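Long-range contacts in lantibiotic dehydratase (PDB 5EHK), which probably dehydrates serine and threonine residues of the NAI-107 precursor peptide in a tRNA-dependent step of lantibiotic biosynthesis: residues 5-10 with 385-390; 380-385 with 518-523; 500-505 with 787-792. All blocks are in the same frame, centred on the assembly; numbering follows the deposited sequence.

Contact 1 of 3, residues 5-10 with 385-390; sequences PFRAWD and EIERAA
Glu387 reaches the backbone of Ala8 because its CG stands anti to its own carbonyl carbon (chi1 -64°) and the chain runs extended from there, carrying the carboxylate off the helix onto strand 6-8. Phe6 takes the same first torsion, which turns its ring away from that carboxylate and toward Ala390, one turn of helix further on. The polar half of the contact is one hydrogen bond: Ala8 N donates to Glu387 OE2 over 2.7 Å, nearly straight at 168°, although the donor comes from above the carboxylate plane. Glu387 OE2 also lies 3.4 Å from Arg7 CA and 3.6 Å from the methyl CB of Ala8, so the oxygen is set against the strand over two residues. The other oxygen, Glu387 OE1, comes within 3.5 Å of Phe6 O; Arg793 NH2 bridges these two acceptors, with a salt bridge to Glu387 OE1 and a hydrogen bond to Phe6 O. The apolar half is Phe6 on Ala390. Phe6 CD2 meets the methyl CB of Ala390 at 3.8 Å, and Phe6 CE2 lies 3.8 Å from Ala390 O, which approaches the ring obliquely.

The short axes of strand 6-8 and helix 385-390 pass 7.8 Å apart at 145°. Strand 785-792 runs beside the N-terminal strand, with Leu790 against Glu387 and Val788 against Ala8 and Ile386, while Leu501 and Leu503 of strand 500-508 pack on Phe6 and Ala390.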
loop_
_atom_site.group_PDB
_atom_site.type_symbol
_atom_site.label_atom_id
_atom_site.label_comp_id
_atom_site.label_asym_id
_atom_site.label_seq_id
_atom_site.Cartn_x
_atom_site.Cartn_y
_atom_site.Cartn_z
ATOM N N PRO A 5 -36.481 4.400 7.069
ATOM C CA PRO A 5 -36.265 4.814 5.681
ATOM C C PRO A 5 -36.467 3.640 4.727
ATOM O O PRO A 5 -36.567 3.857 3.523
ATOM C CB PRO A 5 -34.799 5.240 5.667
ATOM C CG PRO A 5 -34.168 4.442 6.748
ATOM C CD PRO A 5 -35.215 4.323 7.822
ATOM N N PHE A 6 -36.544 2.420 5.247
ATOM C CA PHE A 6 -36.868 1.277 4.395
ATOM C C PHE A 6 -38.268 0.746 4.722
ATOM O O PHE A 6 -38.689 0.768 5.887
ATOM C CB PHE A 6 -35.833 0.147 4.535
ATOM C CG PHE A 6 -34.426 0.581 4.268
ATOM C CD1 PHE A 6 -34.016 0.899 2.982
ATOM C CD2 PHE A 6 -33.517 0.685 5.307
ATOM C CE1 PHE A 6 -32.728 1.308 2.733
ATOM C CE2 PHE A 6 -32.230 1.094 5.077
ATOM C CZ PHE A 6 -31.830 1.412 3.777
ATOM N N ARG A 7 -38.981 0.297 3.687
ATOM C CA ARG A 7 -40.258 -0.388 3.833
ATOM C C ARG A 7 -40.089 -1.771 3.212
ATOM O O ARG A 7 -39.663 -1.877 2.071
ATOM C CB ARG A 7 -41.343 0.376 3.061
ATOM C CG ARG A 7 -42.720 -0.317 3.000
ATOM C CD ARG A 7 -43.659 0.302 1.925
ATOM N NE ARG A 7 -43.852 1.745 2.072
ATOM C CZ ARG A 7 -44.825 2.309 2.783
ATOM N NH1 ARG A 7 -45.699 1.542 3.423
ATOM N NH2 ARG A 7 -44.906 3.638 2.874
ATOM N N ALA A 8 -40.431 -2.830 3.943
ATOM C CA ALA A 8 -40.372 -4.191 3.392
ATOM C C ALA A 8 -41.526 -4.466 2.429
ATOM O O ALA A 8 -42.567 -3.801 2.472
ATOM C CB ALA A 8 -40.358 -5.233 4.507
ATOM N N TRP A 9 -41.320 -5.428 1.539
ATOM C CA TRP A 9 -42.359 -5.904 0.621
ATOM C C TRP A 9 -43.470 -6.617 1.374
ATOM O O TRP A 9 -43.261 -7.070 2.494
ATOM C CB TRP A 9 -41.762 -6.905 -0.362
ATOM C CG TRP A 9 -41.042 -6.333 -1.526
ATOM C CD1 TRP A 9 -40.715 -5.023 -1.746
ATOM C CD2 TRP A 9 -40.561 -7.063 -2.651
ATOM N NE1 TRP A 9 -40.066 -4.897 -2.955
ATOM C CE2 TRP A 9 -39.948 -6.141 -3.521
ATOM C CE3 TRP A 9 -40.598 -8.407 -3.011
ATOM C CZ2 TRP A 9 -39.375 -6.520 -4.722
ATOM C CZ3 TRP A 9 -40.032 -8.784 -4.203
ATOM C CH2 TRP A 9 -39.426 -7.843 -5.048
ATOM N N ASP A 10 -44.636 -6.761 0.751
ATOM C CA ASP A 10 -45.710 -7.519 1.388
ATOM C C ASP A 10 -45.337 -8.988 1.453
ATOM O O ASP A 10 -45.518 -9.624 2.490
ATOM C CB ASP A 10 -47.015 -7.434 0.591
ATOM C CG ASP A 10 -47.682 -6.084 0.681
ATOM O OD1 ASP A 10 -47.341 -5.300 1.589
ATOM O OD2 ASP A 10 -48.586 -5.835 -0.145
ATOM N N GLU A 385 -39.782 -4.715 12.740
ATOM C CA GLU A 385 -38.506 -5.012 13.392
ATOM C C GLU A 385 -37.441 -5.030 12.311
ATOM O O GLU A 385 -36.463 -4.285 12.369
ATOM C CB GLU A 385 -38.560 -6.353 14.138
ATOM C CG GLU A 385 -37.355 -6.659 15.052
ATOM C CD GLU A 385 -37.072 -5.600 16.139
ATOM O OE1 GLU A 385 -37.956 -5.300 16.973
ATOM O OE2 GLU A 385 -35.932 -5.083 16.178
ATOM N N ILE A 386 -37.683 -5.844 11.294
ATOM C CA ILE A 386 -36.775 -5.967 10.188
ATOM C C ILE A 386 -36.513 -4.632 9.515
ATOM O O ILE A 386 -35.373 -4.311 9.223
ATOM C CB ILE A 386 -37.311 -6.971 9.181
ATOM C CG1 ILE A 386 -37.466 -8.332 9.872
ATOM C CG2 ILE A 386 -36.399 -7.049 7.953
ATOM C CD1 ILE A 386 -38.038 -9.377 8.995
ATOM N N GLU A 387 -37.534 -3.818 9.320
ATOM C CA GLU A 387 -37.291 -2.508 8.731
ATOM C C GLU A 387 -36.401 -1.625 9.596
ATOM O O GLU A 387 -35.614 -0.836 9.066
ATOM C CB GLU A 387 -38.595 -1.786 8.444
ATOM C CG GLU A 387 -39.426 -2.502 7.415
ATOM C CD GLU A 387 -40.764 -1.846 7.188
ATOM O OE1 GLU A 387 -41.074 -0.874 7.905
ATOM O OE2 GLU A 387 -41.518 -2.325 6.319
ATOM N N ARG A 388 -36.519 -1.745 10.917
ATOM C CA ARG A 388 -35.738 -0.904 11.822
ATOM C C ARG A 388 -34.288 -1.423 11.873
ATOM O O ARG A 388 -33.339 -0.666 12.074
ATOM C CB ARG A 388 -36.358 -0.900 13.229
ATOM C CG ARG A 388 -37.551 0.068 13.406
ATOM C CD ARG A 388 -37.898 0.344 14.891
ATOM N NE ARG A 388 -37.145 1.476 15.437
ATOM C CZ ARG A 388 -37.548 2.248 16.449
ATOM N NH1 ARG A 388 -38.705 2.015 17.059
ATOM N NH2 ARG A 388 -36.784 3.258 16.854
ATOM N N ALA A 389 -34.134 -2.719 11.651
ATOM C CA ALA A 389 -32.832 -3.354 11.677
ATOM C C ALA A 389 -32.019 -2.930 10.459
ATOM O O ALA A 389 -30.891 -2.443 10.591
ATOM C CB ALA A 389 -32.993 -4.850 11.728
ATOM N N ALA A 390 -32.604 -3.149 9.280
ATOM C CA ALA A 390 -32.067 -2.648 8.027
ATOM C C ALA A 390 -31.587 -1.201 8.192
ATOM O O ALA A 390 -30.460 -0.875 7.800
ATOM C CB ALA A 390 -33.109 -2.748 6.928
#

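Contact 2 of 3, residues 380-385 with 518-523; sequences EVVRTE and GTFRVV
Glu385 meets Phe520 and Val522 with its aliphatic part. Its CB lies 4.1 Å from Phe520 CZ, at the edge of the ring and near its plane, and 4.2 Å from Val522 CG2. CG stands anti to the backbone N (chi1 -170°) and slides along the valine, Glu385 CG being 3.8 Å from Val522 CG2 while also coming within 4.1 Å of Phe520 CE1. The chain then bends at chi2 (57°), which takes the carboxylate out of the apolar patch; OE2 is hydrogen-bonded to Thr685 OG1 and to Arg684 N.

Phe520 fills the middle of the contact. Val382 CG2 sits over one face of its ring, displaced toward the rim, in a CH-pi contact 3.8 Å from the centroid and 18° off the normal. This methyl lies beside the backbone N of Val382, whereas the other, Val382 CG1, only just meets Val522 CG2 at 4.5 Å. Val381 CG1 approaches Phe520 CE2 obliquely at 4.0 Å. Leu515 of helix 512-516 also packs on both Phe520 and Val382. That helix ends in a Schellman motif at Gly518, whose positive phi turns the chain into the short link leading to Phe520 and strand 521-524.

No hydrogen bond crosses between 380-385 and 518-523: the helix is held against the strand and its approach by methyl, methylene and ring surfaces. Buried Glu385 is used in two ways: CB and CG are packed as hydrocarbon, and OE2 is bound by the backbone N of Arg684 and the hydroxyl of Thr685, an arrangement that would tend to suit a charged carboxylate.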
loop_
_atom_site.group_PDB
_atom_site.type_symbol
_atom_site.label_atom_id
_atom_site.label_comp_id
_atom_site.label_asym_id
_atom_site.label_seq_id
_atom_site.Cartn_x
_atom_site.Cartn_y
_atom_site.Cartn_z
ATOM N N GLU A 380 -47.460 -7.792 11.320
ATOM C CA GLU A 380 -46.795 -6.544 11.017
ATOM C C GLU A 380 -45.715 -6.131 12.025
ATOM O O GLU A 380 -44.822 -5.360 11.692
ATOM C CB GLU A 380 -47.846 -5.434 10.891
ATOM C CG GLU A 380 -48.783 -5.605 9.724
ATOM C CD GLU A 380 -48.064 -5.491 8.389
ATOM O OE1 GLU A 380 -47.074 -4.710 8.322
ATOM O OE2 GLU A 380 -48.486 -6.183 7.423
ATOM N N VAL A 381 -45.765 -6.639 13.245
ATOM C CA VAL A 381 -44.794 -6.189 14.240
ATOM C C VAL A 381 -43.400 -6.657 13.827
ATOM O O VAL A 381 -42.411 -5.968 14.059
ATOM C CB VAL A 381 -45.152 -6.662 15.692
ATOM C CG1 VAL A 381 -45.087 -8.188 15.811
ATOM C CG2 VAL A 381 -44.272 -5.980 16.739
ATOM N N VAL A 382 -43.341 -7.815 13.174
ATOM C CA VAL A 382 -42.080 -8.359 12.694
ATOM C C VAL A 382 -41.550 -7.565 11.501
ATOM O O VAL A 382 -40.382 -7.181 11.486
ATOM C CB VAL A 382 -42.206 -9.837 12.332
ATOM C CG1 VAL A 382 -40.957 -10.305 11.571
ATOM C CG2 VAL A 382 -42.420 -10.655 13.597
ATOM N N ARG A 383 -42.407 -7.307 10.516
ATOM C CA ARG A 383 -42.042 -6.452 9.387
ATOM C C ARG A 383 -41.417 -5.129 9.848
ATOM O O ARG A 383 -40.489 -4.622 9.234
ATOM C CB ARG A 383 -43.267 -6.151 8.533
ATOM C CG ARG A 383 -42.980 -5.342 7.275
ATOM C CD ARG A 383 -44.203 -4.544 6.871
ATOM N NE ARG A 383 -44.441 -4.550 5.432
ATOM C CZ ARG A 383 -45.543 -5.017 4.850
ATOM N NH1 ARG A 383 -46.527 -5.537 5.576
ATOM N NH2 ARG A 383 -45.665 -4.963 3.532
ATOM N N THR A 384 -41.904 -4.585 10.949
ATOM C CA THR A 384 -41.358 -3.345 11.483
ATOM C C THR A 384 -39.996 -3.538 12.153
ATOM O O THR A 384 -39.162 -2.629 12.148
ATOM C CB THR A 384 -42.381 -2.665 12.415
ATOM O OG1 THR A 384 -43.407 -2.110 11.589
ATOM C CG2 THR A 384 -41.747 -1.535 13.252
ATOM N N GLU A 385 -39.782 -4.715 12.740
ATOM C CA GLU A 385 -38.506 -5.012 13.392
ATOM C C GLU A 385 -37.441 -5.030 12.311
ATOM O O GLU A 385 -36.463 -4.285 12.369
ATOM C CB GLU A 385 -38.560 -6.353 14.138
ATOM C CG GLU A 385 -37.355 -6.659 15.052
ATOM C CD GLU A 385 -37.072 -5.600 16.139
ATOM O OE1 GLU A 385 -37.956 -5.300 16.973
ATOM O OE2 GLU A 385 -35.932 -5.083 16.178
ATOM N N GLY A 518 -45.355 -10.226 20.297
ATOM C CA GLY A 518 -44.103 -9.491 20.287
ATOM C C GLY A 518 -42.962 -10.126 21.048
ATOM O O GLY A 518 -41.886 -9.533 21.204
ATOM N N THR A 519 -43.187 -11.344 21.522
ATOM C CA THR A 519 -42.109 -12.101 22.144
ATOM C C THR A 519 -41.472 -12.987 21.078
ATOM O O THR A 519 -41.896 -14.122 20.818
ATOM C CB THR A 519 -42.585 -12.876 23.401
ATOM O OG1 THR A 519 -42.701 -11.947 24.492
ATOM C CG2 THR A 519 -41.584 -13.971 23.803
ATOM N N PHE A 520 -40.474 -12.401 20.419
ATOM C CA PHE A 520 -39.749 -13.057 19.340
ATOM C C PHE A 520 -38.390 -12.403 19.164
ATOM O O PHE A 520 -38.114 -11.322 19.702
ATOM C CB PHE A 520 -40.518 -12.987 18.019
ATOM C CG PHE A 520 -40.591 -11.610 17.442
ATOM C CD1 PHE A 520 -39.664 -11.187 16.506
ATOM C CD2 PHE A 520 -41.573 -10.728 17.842
ATOM C CE1 PHE A 520 -39.720 -9.920 15.994
ATOM C CE2 PHE A 520 -41.637 -9.459 17.320
ATOM C CZ PHE A 520 -40.708 -9.054 16.397
ATOM N N ARG A 521 -37.541 -13.076 18.403
ATOM C CA ARG A 521 -36.261 -12.523 18.027
ATOM C C ARG A 521 -36.140 -12.588 16.512
ATOM O O ARG A 521 -36.562 -13.569 15.904
ATOM C CB ARG A 521 -35.131 -13.314 18.697
ATOM C CG ARG A 521 -34.361 -12.532 19.760
ATOM C CD ARG A 521 -35.288 -12.009 20.816
ATOM N NE ARG A 521 -34.598 -11.618 22.040
ATOM C CZ ARG A 521 -35.208 -11.070 23.088
ATOM N NH1 ARG A 521 -36.512 -10.864 23.052
ATOM N NH2 ARG A 521 -34.523 -10.744 24.175
ATOM N N VAL A 522 -35.604 -11.540 15.894
ATOM C CA VAL A 522 -35.165 -11.648 14.491
ATOM C C VAL A 522 -33.640 -11.799 14.425
ATOM O O VAL A 522 -32.898 -10.946 14.931
ATOM C CB VAL A 522 -35.536 -10.422 13.660
ATOM C CG1 VAL A 522 -35.065 -10.618 12.209
ATOM C CG2 VAL A 522 -37.016 -10.185 13.713
ATOM N N VAL A 523 -33.169 -12.880 13.822
ATOM C CA VAL A 523 -31.731 -13.116 13.765
ATOM C C VAL A 523 -31.231 -12.992 12.311
ATOM O O VAL A 523 -31.663 -13.755 11.436
ATOM C CB VAL A 523 -31.386 -14.491 14.355
ATOM C CG1 VAL A 523 -29.886 -14.791 14.235
ATOM C CG2 VAL A 523 -31.819 -14.541 15.797
#

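Contact 3 of 3, residues 500-505 with 787-792; sequences SLELGV and VVPLER
Two neighbouring antiparallel strands, 500-508 and 785-792, pair here in regular register from Ser500 opposite Glu791 to Gly504 opposite Val787. The hydrogen-bonded pairs are Leu501 with Leu790 and Leu503 with Val788. In the first, Leu501 N to Leu790 O and Leu790 N to Leu501 O both measure 3.0 Å; in the second, Val788 N to Leu503 O is 2.9 Å, but the return bond from Leu503 N to Val788 O is weak at 3.3 Å.

One face is apolar. Leu501 CG lies between its backbone N and carbonyl carbon (chi1 66°), which brings Leu501 CD2 obliquely across to Leu790 CB at 4.2 Å. Leu503 CD1 lies 4.3 Å from Leu790 CD1, and Val505 CG2 is at the same distance from Val788 CG1. On the other face, Glu502 crosses Pro789, with Glu502 CG 4.0 Å from Pro789 CA. The buried carboxylate of Glu502 is held by three hydrogen bonds: OE2 to Gly534 N, and OE1 to Thr536 OG1 and Ser530 OG.

Strand 785-792 lies between strands 500-508 and 6-17, and Pro789 pairs with Trp9 on that farther side. Strand 521-524 flanks 500-508, and helix 380-395 packs on Leu503, Val505, Val788 and Leu790 through Ile386, Glu387 and Ala390, while Phe6 and Trp663 meet Leu501.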
loop_
_atom_site.group_PDB
_atom_site.type_symbol
_atom_site.label_atom_id
_atom_site.label_comp_id
_atom_site.label_asym_id
_atom_site.label_seq_id
_atom_site.Cartn_x
_atom_site.Cartn_y
_atom_site.Cartn_z
ATOM N N SER A 500 -32.765 -0.485 -3.195
ATOM C CA SER A 500 -33.325 -1.674 -2.567
ATOM C C SER A 500 -32.288 -2.604 -1.902
ATOM O O SER A 500 -31.096 -2.364 -1.974
ATOM C CB SER A 500 -34.200 -2.439 -3.575
ATOM O OG SER A 500 -33.453 -3.166 -4.546
ATOM N N LEU A 501 -32.757 -3.637 -1.215
ATOM C CA LEU A 501 -31.870 -4.596 -0.561
ATOM C C LEU A 501 -32.643 -5.856 -0.146
ATOM O O LEU A 501 -33.862 -5.895 -0.280
ATOM C CB LEU A 501 -31.145 -3.971 0.639
ATOM C CG LEU A 501 -31.984 -3.547 1.838
ATOM C CD1 LEU A 501 -31.181 -3.798 3.094
ATOM C CD2 LEU A 501 -32.420 -2.072 1.736
ATOM N N GLU A 502 -31.926 -6.884 0.308
ATOM C CA GLU A 502 -32.529 -8.127 0.767
ATOM C C GLU A 502 -31.783 -8.624 1.983
ATOM O O GLU A 502 -30.574 -8.793 1.928
ATOM C CB GLU A 502 -32.504 -9.196 -0.344
ATOM C CG GLU A 502 -33.463 -8.870 -1.502
ATOM C CD GLU A 502 -33.435 -9.872 -2.652
ATOM O OE1 GLU A 502 -32.394 -10.552 -2.868
ATOM O OE2 GLU A 502 -34.468 -9.961 -3.353
ATOM N N LEU A 503 -32.492 -8.826 3.089
ATOM C CA LEU A 503 -31.911 -9.421 4.281
ATOM C C LEU A 503 -32.521 -10.803 4.381
ATOM O O LEU A 503 -33.702 -10.991 4.105
ATOM C CB LEU A 503 -32.238 -8.584 5.529
ATOM C CG LEU A 503 -31.757 -7.130 5.478
ATOM C CD1 LEU A 503 -32.283 -6.290 6.634
ATOM C CD2 LEU A 503 -30.219 -7.078 5.419
ATOM N N GLY A 504 -31.719 -11.788 4.734
ATOM C CA GLY A 504 -32.259 -13.105 4.992
ATOM C C GLY A 504 -32.222 -13.229 6.486
ATOM O O GLY A 504 -31.212 -12.880 7.074
ATOM N N VAL A 505 -33.305 -13.677 7.110
ATOM C CA VAL A 505 -33.326 -13.775 8.571
ATOM C C VAL A 505 -34.000 -15.024 9.105
ATOM O O VAL A 505 -34.757 -15.689 8.399
ATOM C CB VAL A 505 -33.968 -12.542 9.256
ATOM C CG1 VAL A 505 -33.139 -11.265 9.031
ATOM C CG2 VAL A 505 -35.406 -12.377 8.815
ATOM N N VAL A 787 -36.362 -14.570 3.543
ATOM C CA VAL A 787 -35.727 -13.534 2.734
ATOM C C VAL A 787 -36.686 -12.390 2.469
ATOM O O VAL A 787 -37.625 -12.513 1.682
ATOM C CB VAL A 787 -35.263 -14.060 1.376
ATOM C CG1 VAL A 787 -34.432 -13.006 0.684
ATOM C CG2 VAL A 787 -34.456 -15.316 1.545
ATOM N N VAL A 788 -36.431 -11.255 3.089
ATOM C CA VAL A 788 -37.336 -10.134 2.966
ATOM C C VAL A 788 -36.703 -8.955 2.260
ATOM O O VAL A 788 -35.766 -8.381 2.758
ATOM C CB VAL A 788 -37.916 -9.751 4.361
ATOM C CG1 VAL A 788 -37.015 -10.226 5.478
ATOM C CG2 VAL A 788 -38.256 -8.253 4.459
ATOM N N PRO A 789 -37.202 -8.622 1.062
ATOM C CA PRO A 789 -36.759 -7.438 0.309
ATOM C C PRO A 789 -37.260 -6.160 0.963
ATOM O O PRO A 789 -38.266 -6.195 1.645
ATOM C CB PRO A 789 -37.427 -7.618 -1.059
ATOM C CG PRO A 789 -37.726 -9.105 -1.137
ATOM C CD PRO A 789 -38.058 -9.512 0.261
ATOM N N LEU A 790 -36.563 -5.052 0.755
ATOM C CA LEU A 790 -36.951 -3.748 1.279
ATOM C C LEU A 790 -36.562 -2.695 0.244
ATOM O O LEU A 790 -35.568 -2.874 -0.466
ATOM C CB LEU A 790 -36.255 -3.460 2.618
ATOM C CG LEU A 790 -36.541 -4.401 3.805
ATOM C CD1 LEU A 790 -35.503 -5.482 3.865
ATOM C CD2 LEU A 790 -36.632 -3.686 5.163
ATOM N N GLU A 791 -37.356 -1.629 0.121
ATOM C CA GLU A 791 -37.057 -0.549 -0.821
ATOM C C GLU A 791 -36.963 0.756 -0.068
ATOM O O GLU A 791 -37.516 0.877 1.026
ATOM C CB GLU A 791 -38.141 -0.409 -1.890
ATOM C CG GLU A 791 -38.455 -1.677 -2.658
ATOM C CD GLU A 791 -39.549 -1.476 -3.711
ATOM O OE1 GLU A 791 -40.147 -0.372 -3.760
ATOM O OE2 GLU A 791 -39.770 -2.410 -4.521
ATOM N N ARG A 792 -36.282 1.741 -0.646
ATOM C CA ARG A 792 -36.311 3.072 -0.068
ATOM C C ARG A 792 -37.774 3.515 0.042
ATOM O O ARG A 792 -38.513 3.462 -0.945
ATOM C CB ARG A 792 -35.523 4.033 -0.939
ATOM C CG ARG A 792 -35.335 5.413 -0.323
ATOM C CD ARG A 792 -34.505 6.352 -1.227
ATOM N NE ARG A 792 -35.005 6.401 -2.602
ATOM C CZ ARG A 792 -34.353 5.916 -3.650
ATOM N NH1 ARG A 792 -33.160 5.365 -3.488
ATOM N NH2 ARG A 792 -34.887 5.994 -4.863
#

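In the fold
The three contacts form one layered unit: helix 380-395 lies across strands 6-17, 785-792, 500-508 and 521-524, which follow one another side by side. Contacts 1 and 2 use successive turns of that helix, share Glu385 and have centres about 11 Å apart; a salt bridge from Asp10 OD1 to Arg383 NH2 (2.6 Å) ties them together. Contact 3 pairs the two middle strands, its centre about 7 Å from that of contact 1, and Trp9 NE1 reaches Glu791 OE2 at 3.0 Å. Contacts 2 and 3, about 15 Å apart between centres, meet where Val522 CG1 packs on Val505 CB at 3.7 Å. Sequence-distant parts of the chain thus converge on one helix-on-sheet core.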